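Local atomic coordinates of genome polyprotein (PDB entry 6KU8), a protein that is the rhinovirus C 3C cysteine protease, which probably cleaves the viral polyprotein and is held here with the inhibitor rupintrivir. Residues Ile64-Thr76 and Gly126-Leu138. Sequence-based numbering, arbitrary orientation.
Sequences ILTDTNDTDTEIT and GEVNLSGNPTCRL. With AG7 (4-{2-(4-fluoro-benzyl)-6-methyl-5-[(5-methyl-isoxazole-3-carbonyl)-amino]-4-oxo-heptanoylamino}-5-(2-oxo-pyrrolidin-3-yl)-pentanoic acid ethyl ester), chain B.
Cys136 packs its SG against Asp67 CB at 3.6 Å, with Thr73 CG2 beside it. The thiol lies between its own backbone N and carbonyl carbon (chi1 67°), which turns it toward the loop, and the backbone N of the same residue donates to Asp72 O, 2.9 Å and nearly straight. Thr135 CA adds a C-H...O approach to the same carbonyl. Past the thiol, the extended side chain of Arg137 lays one guanidinium face over Asp67 CB, and its NH1 is hydrogen-bonded to Tyr181 OH. The Asp67 carboxylate is held within its own loop, where OD1 accepts from Asn69 N, an Asx turn, and from Thr71 N on the opposite face.

Nearer the inhibitor, Asn133 ND2 reaches the anti side of Asp72 OD2 at 2.8 Å, with the amide and carboxylate planes 56° apart. With CG anti to the backbone N (chi1 -168°), the Asn133 amide extends toward Asp72; CB lies 3.3 Å from F1 of the inhibitor's fluorobenzyl ring. Glu74 meets that ring near its C08, with CD 3.5 Å from C08, while OE2 is hydrogen-bonded to His43 ND1, consistent with the Cys-His-Glu triad of 3C proteases.

The solvent side is looser: Thr71 CG2 merely brushes Pro134 O, and two waters link Thr71 OG1 to the Glu127 carboxylate, one also serving Asp67 OD2. The loop joining barrel strands 55-66 and 75-80 thus meets the second sheet's hairpin through two direct hydrogen bonds and several bridging waters, one joining Glu74 OE1, Asn133 ND2 and Thr135 OG1 beside the fluorobenzyl group.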
ATOM      1  N   ILE A  64      -7.500  10.871  -3.381  1.00 27.82           N
ATOM      2  CA  ILE A  64      -6.140  10.750  -3.890  1.00 25.94           C
ATOM      3  C   ILE A  64      -5.270  11.655  -3.024  1.00 29.26           C
ATOM      4  O   ILE A  64      -5.405  12.876  -3.060  1.00 26.28           O
ATOM      5  CB  ILE A  64      -6.070  11.123  -5.375  1.00 26.97           C
ATOM      6  CG1 ILE A  64      -6.960  10.177  -6.185  1.00 29.68           C
ATOM      7  CG2 ILE A  64      -4.641  11.100  -5.889  1.00 25.44           C
ATOM      8  CD1 ILE A  64      -7.193  10.593  -7.629  1.00 31.78           C
ATOM      9  N   LEU A  65      -4.404  11.054  -2.215  1.00 23.69           N
ATOM     10  CA  LEU A  65      -3.673  11.810  -1.213  1.00 23.16           C
ATOM     11  C   LEU A  65      -2.475  12.528  -1.813  1.00 26.99           C
ATOM     12  O   LEU A  65      -1.724  11.975  -2.627  1.00 24.20           O
ATOM     13  CB  LEU A  65      -3.205  10.896  -0.081  1.00 24.38           C
ATOM     14  CG  LEU A  65      -4.336  10.286   0.752  1.00 29.56           C
ATOM     15  CD1 LEU A  65      -3.777   9.374   1.850  1.00 27.75           C
ATOM     16  CD2 LEU A  65      -5.235  11.385   1.337  1.00 32.65           C
ATOM     17  N   THR A  66      -2.272  13.746  -1.337  1.00 24.55           N
ATOM     18  CA  THR A  66      -1.285  14.670  -1.853  1.00 32.31           C
ATOM     19  C   THR A  66      -0.591  15.300  -0.651  1.00 28.24           C
ATOM     20  O   THR A  66      -1.132  15.295   0.456  1.00 33.21           O
ATOM     21  CB  THR A  66      -2.001  15.696  -2.752  1.00 32.94           C
ATOM     22  OG1 THR A  66      -1.423  15.691  -4.057  1.00 39.79           O
ATOM     23  CG2 THR A  66      -1.987  17.083  -2.151  1.00 34.13           C
ATOM     24  N   ASP A  67       0.622  15.818  -0.849  1.00 31.80           N
ATOM     25  CA  ASP A  67       1.232  16.617   0.208  1.00 31.86           C
ATOM     26  C   ASP A  67       0.713  18.058   0.101  1.00 35.99           C
ATOM     27  O   ASP A  67      -0.113  18.370  -0.757  1.00 32.22           O
ATOM     28  CB  ASP A  67       2.760  16.512   0.154  1.00 31.15           C
ATOM     29  CG  ASP A  67       3.384  17.257  -1.024  1.00 34.66           C
ATOM     30  OD1 ASP A  67       2.667  17.788  -1.890  1.00 37.85           O
ATOM     31  OD2 ASP A  67       4.629  17.302  -1.084  1.00 37.04           O
ATOM     32  N   THR A  68       1.187  18.954   0.978  1.00 39.78           N
ATOM     33  CA  THR A  68       0.665  20.324   0.958  1.00 46.89           C
ATOM     34  C   THR A  68       1.083  21.104  -0.281  1.00 45.84           C
ATOM     35  O   THR A  68       0.685  22.263  -0.423  1.00 48.95           O
ATOM     36  CB  THR A  68       1.090  21.110   2.211  1.00 44.09           C
ATOM     37  OG1 THR A  68       2.499  21.357   2.181  1.00 45.83           O
ATOM     38  CG2 THR A  68       0.732  20.352   3.486  1.00 44.64           C
ATOM     39  N   ASN A  69       1.880  20.517  -1.172  1.00 45.66           N
ATOM     40  CA  ASN A  69       2.176  21.120  -2.462  1.00 42.35           C
ATOM     41  C   ASN A  69       1.508  20.363  -3.598  1.00 40.99           C
ATOM     42  O   ASN A  69       1.936  20.469  -4.749  1.00 40.58           O
ATOM     43  CB  ASN A  69       3.687  21.206  -2.676  1.00 49.53           C
ATOM     44  CG  ASN A  69       4.331  22.278  -1.816  1.00 57.50           C
ATOM     45  OD1 ASN A  69       3.858  23.420  -1.762  1.00 63.63           O
ATOM     46  ND2 ASN A  69       5.398  21.911  -1.119  1.00 55.36           N
ATOM     47  N   ASP A  70       0.461  19.598  -3.289  1.00 40.30           N
ATOM     48  CA  ASP A  70      -0.334  18.890  -4.289  1.00 37.66           C
ATOM     49  C   ASP A  70       0.494  17.889  -5.089  1.00 35.69           C
ATOM     50  O   ASP A  70       0.160  17.575  -6.234  1.00 30.54           O
ATOM     51  CB  ASP A  70      -1.045  19.870  -5.229  1.00 42.61           C
ATOM     52  CG  ASP A  70      -2.165  20.628  -4.535  1.00 52.44           C
ATOM     53  OD1 ASP A  70      -2.539  20.228  -3.411  1.00 50.96           O
ATOM     54  OD2 ASP A  70      -2.672  21.621  -5.106  1.00 59.67           O
ATOM     55  N   THR A  71       1.568  17.367  -4.492  1.00 30.76           N
ATOM     56  CA  THR A  71       2.336  16.285  -5.098  1.00 32.48           C
ATOM     57  C   THR A  71       1.756  14.941  -4.665  1.00 26.42           C
ATOM     58  O   THR A  71       1.497  14.724  -3.479  1.00 26.52           O
ATOM     59  CB  THR A  71       3.811  16.371  -4.702  1.00 32.64           C
ATOM     60  OG1 THR A  71       4.336  17.651  -5.090  1.00 35.45           O
ATOM     61  CG2 THR A  71       4.620  15.258  -5.376  1.00 27.57           C
ATOM     62  N   ASP A  72       1.560  14.046  -5.631  1.00 25.92           N
ATOM     63  CA  ASP A  72       1.040  12.714  -5.342  1.00 27.56           C
ATOM     64  C   ASP A  72       1.865  12.002  -4.280  1.00 23.33           C
ATOM     65  O   ASP A  72       3.094  11.992  -4.331  1.00 21.03           O
ATOM     66  CB  ASP A  72       1.041  11.877  -6.614  1.00 25.90           C
ATOM     67  CG  ASP A  72      -0.123  12.184  -7.507  1.00 31.11           C
ATOM     68  OD1 ASP A  72      -1.238  12.326  -6.972  1.00 34.30           O
ATOM     69  OD2 ASP A  72       0.076  12.271  -8.737  1.00 31.99           O
ATOM     70  N   THR A  73       1.179  11.392  -3.317  1.00 25.01           N
ATOM     71  CA  THR A  73       1.822  10.418  -2.447  1.00 21.67           C
ATOM     72  C   THR A  73       1.824   9.015  -3.050  1.00 22.20           C
ATOM     73  O   THR A  73       2.505   8.132  -2.517  1.00 20.43           O
ATOM     74  CB  THR A  73       1.127  10.351  -1.080  1.00 22.85           C
ATOM     75  OG1 THR A  73      -0.191   9.805  -1.250  1.00 21.83           O
ATOM     76  CG2 THR A  73       1.041  11.724  -0.438  1.00 23.72           C
ATOM     77  N   GLU A  74       1.065   8.782  -4.121  1.00 21.18           N
ATOM     78  CA  GLU A  74       0.812   7.477  -4.732  1.00 22.92           C
ATOM     79  C   GLU A  74      -0.168   6.661  -3.891  1.00 21.16           C
ATOM     80  O   GLU A  74      -0.437   5.490  -4.224  1.00 21.20           O
ATOM     81  CB  GLU A  74       2.095   6.650  -4.935  1.00 22.54           C
ATOM     82  CG  GLU A  74       2.457   6.294  -6.366  1.00 28.75           C
ATOM     83  CD  GLU A  74       1.265   6.154  -7.314  1.00 29.94           C
ATOM     84  OE1 GLU A  74       0.834   7.173  -7.872  1.00 27.29           O
ATOM     85  OE2 GLU A  74       0.794   5.026  -7.545  1.00 30.40           O
ATOM     86  N   ILE A  75      -0.702   7.223  -2.811  1.00 23.87           N
ATOM     87  CA  ILE A  75      -1.712   6.569  -1.995  1.00 21.63           C
ATOM     88  C   ILE A  75      -3.084   7.142  -2.317  1.00 23.05           C
ATOM     89  O   ILE A  75      -3.295   8.362  -2.263  1.00 22.52           O
ATOM     90  CB  ILE A  75      -1.408   6.717  -0.498  1.00 22.16           C
ATOM     91  CG1 ILE A  75      -0.189   5.879  -0.125  1.00 24.73           C
ATOM     92  CG2 ILE A  75      -2.627   6.310   0.315  1.00 21.15           C
ATOM     93  CD1 ILE A  75       0.390   6.256   1.176  1.00 22.38           C
ATOM     94  N   THR A  76      -4.024   6.254  -2.618  1.00 23.52           N
ATOM     95  CA  THR A  76      -5.428   6.594  -2.759  1.00 23.40           C
ATOM     96  C   THR A  76      -6.219   5.841  -1.700  1.00 24.49           C
ATOM     97  O   THR A  76      -5.994   4.643  -1.495  1.00 21.42           O
ATOM     98  CB  THR A  76      -5.923   6.242  -4.161  1.00 24.72           C
ATOM     99  OG1 THR A  76      -5.328   7.143  -5.102  1.00 23.18           O
ATOM    100  CG2 THR A  76      -7.429   6.334  -4.237  1.00 24.76           C
ATOM    101  N   GLY A 126      12.270  10.785   0.312  1.00 27.06           N
ATOM    102  CA  GLY A 126      11.840  12.024  -0.290  1.00 26.06           C
ATOM    103  C   GLY A 126      11.055  11.835  -1.566  1.00 29.82           C
ATOM    104  O   GLY A 126      10.276  10.884  -1.703  1.00 28.92           O
ATOM    105  N   GLU A 127      11.270  12.743  -2.511  1.00 23.84           N
ATOM    106  CA  GLU A 127      10.508  12.811  -3.746  1.00 28.50           C
ATOM    107  C   GLU A 127      11.299  12.201  -4.898  1.00 29.39           C
ATOM    108  O   GLU A 127      12.497  12.444  -5.050  1.00 29.66           O
ATOM    109  CB  GLU A 127      10.145  14.264  -4.056  1.00 27.13           C
ATOM    110  CG  GLU A 127       9.312  14.468  -5.304  1.00 34.61           C
ATOM    111  CD  GLU A 127       8.774  15.893  -5.413  1.00 37.41           C
ATOM    112  OE1 GLU A 127       8.548  16.525  -4.359  1.00 42.23           O
ATOM    113  OE2 GLU A 127       8.579  16.372  -6.548  1.00 40.35           O
ATOM    114  N   VAL A 128      10.623  11.371  -5.686  1.00 24.17           N
ATOM    115  CA  VAL A 128      11.202  10.724  -6.856  1.00 22.22           C
ATOM    116  C   VAL A 128      10.148  10.782  -7.945  1.00 26.04           C
ATOM    117  O   VAL A 128       8.949  10.673  -7.671  1.00 26.38           O
ATOM    118  CB  VAL A 128      11.608   9.255  -6.588  1.00 25.95           C
ATOM    119  CG1 VAL A 128      12.301   8.643  -7.828  1.00 24.43           C
ATOM    120  CG2 VAL A 128      12.485   9.158  -5.366  1.00 23.21           C
ATOM    121  N   ASN A 129      10.593  10.969  -9.187  1.00 25.55           N
ATOM    122  CA  ASN A 129       9.699  10.876 -10.338  1.00 27.71           C
ATOM    123  C   ASN A 129       9.550   9.407 -10.716  1.00 31.94           C
ATOM    124  O   ASN A 129      10.514   8.764 -11.146  1.00 29.09           O
ATOM    125  CB  ASN A 129      10.213  11.700 -11.512  1.00 31.88           C
ATOM    126  CG  ASN A 129       9.961  13.177 -11.327  1.00 38.59           C
ATOM    127  OD1 ASN A 129       9.881  13.676 -10.199  1.00 37.29           O
ATOM    128  ND2 ASN A 129       9.818  13.891 -12.441  1.00 46.41           N
ATOM    129  N   LEU A 130       8.344   8.878 -10.543  1.00 28.32           N
ATOM    130  CA  LEU A 130       8.011   7.510 -10.911  1.00 31.82           C
ATOM    131  C   LEU A 130       7.203   7.569 -12.202  1.00 36.86           C
ATOM    132  O   LEU A 130       6.092   8.107 -12.217  1.00 33.28           O
ATOM    133  CB  LEU A 130       7.224   6.829  -9.794  1.00 32.54           C
ATOM    134  CG  LEU A 130       7.879   6.828  -8.411  1.00 27.82           C
ATOM    135  CD1 LEU A 130       6.980   6.153  -7.378  1.00 25.58           C
ATOM    136  CD2 LEU A 130       9.227   6.135  -8.483  1.00 29.17           C
ATOM    137  N   SER A 131       7.772   7.042 -13.286  1.00 38.57           N
ATOM    138  CA  SER A 131       7.127   7.047 -14.600  1.00 39.50           C
ATOM    139  C   SER A 131       6.672   8.454 -14.990  1.00 36.86           C
ATOM    140  O   SER A 131       5.552   8.669 -15.455  1.00 38.28           O
ATOM    141  CB  SER A 131       5.951   6.071 -14.634  1.00 41.66           C
ATOM    142  OG  SER A 131       6.378   4.747 -14.363  1.00 44.88           O
ATOM    143  N   GLY A 132       7.557   9.427 -14.780  1.00 35.93           N
ATOM    144  CA  GLY A 132       7.280  10.802 -15.133  1.00 35.80           C
ATOM    145  C   GLY A 132       6.432  11.581 -14.151  1.00 40.49           C
ATOM    146  O   GLY A 132       6.262  12.798 -14.337  1.00 35.08           O
ATOM    147  N   ASN A 133       5.909  10.947 -13.100  1.00 32.86           N
ATOM    148  CA  ASN A 133       5.042  11.643 -12.155  1.00 30.09           C
ATOM    149  C   ASN A 133       5.769  11.880 -10.835  1.00 31.12           C
ATOM    150  O   ASN A 133       6.168  10.914 -10.163  1.00 26.60           O
ATOM    151  CB  ASN A 133       3.757  10.851 -11.922  1.00 30.51           C
ATOM    152  CG  ASN A 133       2.714  11.655 -11.179  1.00 30.78           C
ATOM    153  OD1 ASN A 133       2.438  12.790 -11.539  1.00 31.85           O
ATOM    154  ND2 ASN A 133       2.165  11.089 -10.113  1.00 30.29           N
ATOM    155  N   PRO A 134       5.967  13.133 -10.428  1.00 31.00           N
ATOM    156  CA  PRO A 134       6.567  13.399  -9.113  1.00 29.65           C
ATOM    157  C   PRO A 134       5.759  12.755  -7.989  1.00 28.78           C
ATOM    158  O   PRO A 134       4.533  12.878  -7.928  1.00 27.80           O
ATOM    159  CB  PRO A 134       6.553  14.930  -9.020  1.00 33.28           C
ATOM    160  CG  PRO A 134       6.485  15.407 -10.449  1.00 30.13           C
ATOM    161  CD  PRO A 134       5.677  14.370 -11.179  1.00 28.92           C
ATOM    162  N   THR A 135       6.460  12.059  -7.100  1.00 24.88           N
ATOM    163  CA  THR A 135       5.829  11.314  -6.019  1.00 26.89           C
ATOM    164  C   THR A 135       6.594  11.598  -4.736  1.00 25.58           C
ATOM    165  O   THR A 135       7.812  11.412  -4.696  1.00 24.57           O
ATOM    166  CB  THR A 135       5.819   9.806  -6.327  1.00 28.41           C
ATOM    167  OG1 THR A 135       5.266   9.580  -7.635  1.00 27.64           O
ATOM    168  CG2 THR A 135       4.995   9.052  -5.297  1.00 23.00           C
ATOM    169  N   CYS A 136       5.896  12.050  -3.693  1.00 21.58           N
ATOM    170  CA  CYS A 136       6.563  12.497  -2.476  1.00 20.53           C
ATOM    171  C   CYS A 136       6.493  11.440  -1.373  1.00 24.55           C
ATOM    172  O   CYS A 136       5.817  10.417  -1.490  1.00 22.40           O
ATOM    173  CB  CYS A 136       5.938  13.811  -1.988  1.00 23.17           C
ATOM    174  SG  CYS A 136       4.237  13.609  -1.425  1.00 27.09           S
ATOM    175  N   ARG A 137       7.218  11.705  -0.284  1.00 20.61           N
ATOM    176  CA  ARG A 137       7.106  10.923   0.950  1.00 22.50           C
ATOM    177  C   ARG A 137       7.357   9.434   0.722  1.00 21.42           C
ATOM    178  O   ARG A 137       6.709   8.579   1.333  1.00 20.99           O
ATOM    179  CB  ARG A 137       5.744  11.138   1.606  1.00 19.11           C
ATOM    180  CG  ARG A 137       5.454  12.611   1.959  1.00 22.63           C
ATOM    181  CD  ARG A 137       4.091  12.779   2.612  1.00 26.75           C
ATOM    182  NE  ARG A 137       3.869  14.155   3.041  1.00 29.01           N
ATOM    183  CZ  ARG A 137       2.687  14.668   3.371  1.00 31.07           C
ATOM    184  NH1 ARG A 137       1.597  13.913   3.342  1.00 22.91           N
ATOM    185  NH2 ARG A 137       2.600  15.949   3.719  1.00 32.76           N
ATOM    186  N   LEU A 138       8.309   9.116  -0.149  1.00 22.61           N
ATOM    187  CA  LEU A 138       8.662   7.726  -0.417  1.00 21.30           C
ATOM    188  C   LEU A 138       9.676   7.219   0.597  1.00 21.67           C
ATOM    189  O   LEU A 138      10.551   7.968   1.043  1.00 20.80           O
ATOM    190  CB  LEU A 138       9.235   7.578  -1.825  1.00 16.52           C
ATOM    191  CG  LEU A 138       8.198   7.719  -2.936  1.00 23.01           C
ATOM    192  CD1 LEU A 138       8.926   7.752  -4.271  1.00 18.96           C
ATOM    193  CD2 LEU A 138       7.198   6.563  -2.858  1.00 21.55           C
TER
HETATM  194  C01 AG7 B 501       7.412   2.207 -11.946  1.00 56.87           C
HETATM  195  C02 AG7 B 501       5.948   2.352 -12.321  1.00 55.13           C
HETATM  196  O03 AG7 B 501       7.842   1.525 -11.060  1.00 39.03           O
HETATM  197  C04 AG7 B 501       4.962   1.923 -11.242  1.00 48.62           C
HETATM  198  C05 AG7 B 501       3.655   2.552 -11.692  1.00 52.58           C
HETATM  199  C06 AG7 B 501       3.607   4.040 -11.310  1.00 47.89           C
HETATM  200  C07 AG7 B 501       3.887   4.431 -10.009  1.00 46.71           C
HETATM  201  C08 AG7 B 501       3.846   5.771  -9.661  1.00 48.30           C
HETATM  202  C09 AG7 B 501       3.530   6.735 -10.611  1.00 47.91           C
HETATM  203  C10 AG7 B 501       3.250   6.350 -11.915  1.00 49.60           C
HETATM  204  C11 AG7 B 501       3.289   5.005 -12.265  1.00 49.69           C
HETATM  205  N12 AG7 B 501       4.941  -0.415 -10.056  1.00 42.73           N
HETATM  206  C13 AG7 B 501       5.028  -1.875 -10.232  1.00 41.63           C
HETATM  207  C14 AG7 B 501       6.190  -2.286  -9.341  1.00 39.08           C
HETATM  208  C15 AG7 B 501       7.554  -1.851 -10.000  1.00 34.68           C
HETATM  209  C16 AG7 B 501       8.751  -2.620  -9.238  1.00 26.06           C
HETATM  210  N17 AG7 B 501       9.651  -2.985 -10.137  1.00 30.82           N
HETATM  211  O18 AG7 B 501       8.805  -2.810  -8.070  1.00 26.95           O
HETATM  212  C19 AG7 B 501       3.794  -2.751  -9.983  1.00 46.90           C
HETATM  213  C20 AG7 B 501       2.503  -1.995 -10.335  1.00 46.82           C
HETATM  214  C21 AG7 B 501       2.260  -2.558 -11.716  1.00 50.79           C
HETATM  215  O22 AG7 B 501       1.764  -1.759 -12.742  1.00 56.24           O
HETATM  216  O23 AG7 B 501       2.547  -3.690 -11.899  1.00 49.99           O
HETATM  217  C47 AG7 B 501       4.979   0.396 -11.261  1.00 47.58           C
HETATM  218  O48 AG7 B 501       5.047  -0.162 -12.303  1.00 46.28           O
HETATM  219  C50 AG7 B 501       1.670  -2.467 -13.942  1.00 59.41           C
HETATM  220  C53 AG7 B 501       0.798  -1.663 -14.905  1.00 58.23           C
HETATM  221  C57 AG7 B 501       8.272   3.053 -12.866  1.00 62.42           C
HETATM  222  N58 AG7 B 501       9.598   3.078 -12.381  1.00 63.63           N
HETATM  223  C59 AG7 B 501      10.350   4.271 -12.560  1.00 73.33           C
HETATM  224  O60 AG7 B 501       9.977   5.281 -13.069  1.00 77.20           O
HETATM  225  C78 AG7 B 501       8.328   2.445 -14.269  1.00 64.57           C
HETATM  226  C81 AG7 B 501       9.009   3.361 -15.295  1.00 66.68           C
HETATM  227  F1  AG7 B 501       3.498   8.058 -10.258  1.00 48.64           F
HETATM  228  C82 AG7 B 501       9.046   1.093 -14.203  1.00 74.14           C
HETATM  229  C83 AG7 B 501       9.191  -2.551 -11.519  1.00 34.72           C
HETATM  230  C84 AG7 B 501       7.647  -2.207 -11.292  1.00 36.83           C
HETATM  231  C1  AG7 B 501      11.713   4.049 -12.025  1.00 76.17           C
HETATM  232  O   HOH W   1       6.217  18.211  -3.118  1.00 34.04           O
HETATM  233  O   HOH W   2       6.899  18.470  -6.870  1.00 46.89           O
HETATM  234  O   HOH W   3       2.597  14.615  -8.282  1.00 29.34           O
HETATM  235  O   HOH W   4       4.201   8.520  -0.370  1.00 16.26           O
HETATM  236  O   HOH W   5       2.916   9.101  -8.444  1.00 35.36           O